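Local coordinates for pyocin S8 (Pseudomonas aeruginosa, PDB 6W0V), which is a bacteriocin whose C-terminal nuclease domain, the part present here, probably cuts DNA as an H-N-H endonuclease and is held by its immunity protein, at residues I96-Q101 with I111-V116. The protein carries 1 engineered substitution. Numbering follows the deposited sequence.
Sequences IHHVVQ and IDNLRV
The carboxamide of N113 clasps the backbone of V100 with two bonds: OD1 takes the V100 N-H on a lone pair (2.7 Å), and ND2 gives a nearly straight bond to V100 O (2.8 Å), which lies in the amide plane. With CG anti to the backbone N (chi1 -168°), the amide reaches across to the loop. A107 O is a further acceptor for ND2, so three backbone atoms, V100 N, V100 O and A107 O, fix the flat group. Separately, V99 N donates to the main-chain O of N113. Farther along the ladder, H97 and R115 form an antiparallel hydrogen-bonded pair, H97 N to R115 O 2.6 Å and R115 N to H97 O 2.8 Å. This hairpin, with helix 119-122 after it, matches the beta-beta-alpha His-Me finger of H-N-H nucleases. The tight side faces helix 45-57: CD2 of L114 lies over one face of the H98 ring, 3.3 Å from H98 CD2, while ND2 of N113 comes to the ring edge and H98 NE2 is hydrogen-bonded to V108 O. I96 CG2 meets L114 CB at 3.9 Å; W45 and F52 touch I96, and F48 touches L114. On the loose side, V99 and V100 are exposed, although the CB of each lies against N113 OD1.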
loop_
_atom_site.group_PDB
_atom_site.type_symbol
_atom_site.label_atom_id
_atom_site.label_comp_id
_atom_site.label_asym_id
_atom_site.label_seq_id
_atom_site.Cartn_x
_atom_site.Cartn_y
_atom_site.Cartn_z
ATOM N N ILE A 96 1.500 2.916 9.661
ATOM C CA ILE A 96 1.128 2.485 11.025
ATOM C C ILE A 96 1.774 3.492 11.961
ATOM O O ILE A 96 3.002 3.521 12.014
ATOM C CB ILE A 96 1.583 1.050 11.282
ATOM C CG1 ILE A 96 1.003 0.088 10.247
ATOM C CG2 ILE A 96 1.231 0.656 12.700
ATOM C CD1 ILE A 96 1.643 -1.267 10.262
ATOM N N HIS A 97 0.955 4.330 12.577
ATOM C CA HIS A 97 1.404 5.474 13.396
ATOM C C HIS A 97 1.420 5.038 14.851
ATOM O O HIS A 97 0.460 4.401 15.292
ATOM C CB HIS A 97 0.483 6.669 13.195
ATOM C CG HIS A 97 0.816 7.792 14.104
ATOM N ND1 HIS A 97 2.027 8.452 14.030
ATOM C CD2 HIS A 97 0.116 8.364 15.105
ATOM C CE1 HIS A 97 2.051 9.399 14.943
ATOM N NE2 HIS A 97 0.895 9.361 15.616
ATOM N N HIS A 98 2.493 5.374 15.548
ATOM C CA HIS A 98 2.590 5.223 17.016
ATOM C C HIS A 98 1.974 6.459 17.653
ATOM O O HIS A 98 2.564 7.540 17.507
ATOM C CB HIS A 98 4.036 5.015 17.407
ATOM C CG HIS A 98 4.492 3.668 16.999
ATOM N ND1 HIS A 98 5.114 3.442 15.798
ATOM C CD2 HIS A 98 4.374 2.476 17.615
ATOM C CE1 HIS A 98 5.402 2.159 15.708
ATOM N NE2 HIS A 98 4.968 1.550 16.816
ATOM N N VAL A 99 0.810 6.294 18.274
ATOM C CA VAL A 99 0.005 7.419 18.828
ATOM C C VAL A 99 0.865 8.136 19.863
ATOM O O VAL A 99 1.023 9.367 19.768
ATOM C CB VAL A 99 -1.322 6.932 19.430
ATOM C CG1 VAL A 99 -2.059 8.059 20.135
ATOM C CG2 VAL A 99 -2.198 6.306 18.363
ATOM N N VAL A 100 1.393 7.375 20.814
ATOM C CA VAL A 100 2.481 7.855 21.707
ATOM C C VAL A 100 3.776 7.538 20.971
ATOM O O VAL A 100 4.030 6.350 20.693
ATOM C CB VAL A 100 2.444 7.208 23.101
ATOM C CG1 VAL A 100 3.629 7.653 23.944
ATOM C CG2 VAL A 100 1.134 7.495 23.814
ATOM N N GLN A 101 4.542 8.567 20.650
ATOM C CA GLN A 101 5.783 8.417 19.864
ATOM C C GLN A 101 6.760 7.545 20.655
ATOM O O GLN A 101 6.838 7.680 21.896
ATOM C CB GLN A 101 6.328 9.798 19.525
ATOM C CG GLN A 101 5.372 10.591 18.648
ATOM C CD GLN A 101 5.841 12.004 18.411
ATOM O OE1 GLN A 101 6.975 12.362 18.717
ATOM N NE2 GLN A 101 4.961 12.824 17.859
ATOM N N ILE A 111 -0.196 -2.662 20.096
ATOM C CA ILE A 111 -1.204 -2.546 19.022
ATOM C C ILE A 111 -2.154 -1.400 19.359
ATOM O O ILE A 111 -2.598 -0.718 18.448
ATOM C CB ILE A 111 -1.913 -3.891 18.856
ATOM C CG1 ILE A 111 -0.908 -4.953 18.405
ATOM C CG2 ILE A 111 -3.082 -3.771 17.900
ATOM C CD1 ILE A 111 -1.339 -6.347 18.703
ATOM N N ASP A 112 -2.430 -1.162 20.632
ATOM C CA ASP A 112 -3.372 -0.091 21.033
ATOM C C ASP A 112 -2.683 1.264 20.909
ATOM O O ASP A 112 -3.379 2.285 20.992
ATOM C CB ASP A 112 -3.919 -0.362 22.427
ATOM C CG ASP A 112 -4.701 -1.658 22.449
ATOM O OD1 ASP A 112 -5.471 -1.875 21.509
ATOM O OD2 ASP A 112 -4.519 -2.438 23.378
ATOM N N ASN A 113 -1.373 1.269 20.684
ATOM C CA ASN A 113 -0.608 2.510 20.429
ATOM C C ASN A 113 -0.529 2.771 18.924
ATOM O O ASN A 113 0.165 3.717 18.523
ATOM C CB ASN A 113 0.795 2.439 21.019
ATOM C CG ASN A 113 1.462 3.792 21.018
ATOM O OD1 ASN A 113 0.804 4.807 21.240
ATOM N ND2 ASN A 113 2.753 3.815 20.740
ATOM N N LEU A 114 -1.197 1.950 18.120
ATOM C CA LEU A 114 -1.065 2.058 16.652
ATOM C C LEU A 114 -2.357 2.588 16.063
ATOM O O LEU A 114 -3.439 2.171 16.473
ATOM C CB LEU A 114 -0.728 0.700 16.052
ATOM C CG LEU A 114 0.484 0.022 16.679
ATOM C CD1 LEU A 114 0.719 -1.318 16.014
ATOM C CD2 LEU A 114 1.721 0.903 16.589
ATOM N N ARG A 115 -2.189 3.444 15.075
ATOM C CA ARG A 115 -3.295 3.895 14.219
ATOM C C ARG A 115 -2.823 3.731 12.798
ATOM O O ARG A 115 -1.668 4.036 12.531
ATOM C CB ARG A 115 -3.605 5.368 14.457
ATOM C CG ARG A 115 -3.980 5.670 15.890
ATOM C CD ARG A 115 -5.192 4.884 16.264
ATOM N NE ARG A 115 -6.421 5.443 15.738
ATOM C CZ ARG A 115 -7.576 5.334 16.380
ATOM N NH1 ARG A 115 -8.687 5.827 15.864
ATOM N NH2 ARG A 115 -7.615 4.729 17.552
ATOM N N VAL A 116 -3.698 3.309 11.914
ATOM C CA VAL A 116 -3.331 3.353 10.484
ATOM C C VAL A 116 -3.799 4.697 9.943
ATOM O O VAL A 116 -4.914 5.126 10.245
ATOM C CB VAL A 116 -3.866 2.143 9.726
ATOM C CG1 VAL A 116 -3.534 2.260 8.248
ATOM C CG2 VAL A 116 -3.287 0.879 10.319
#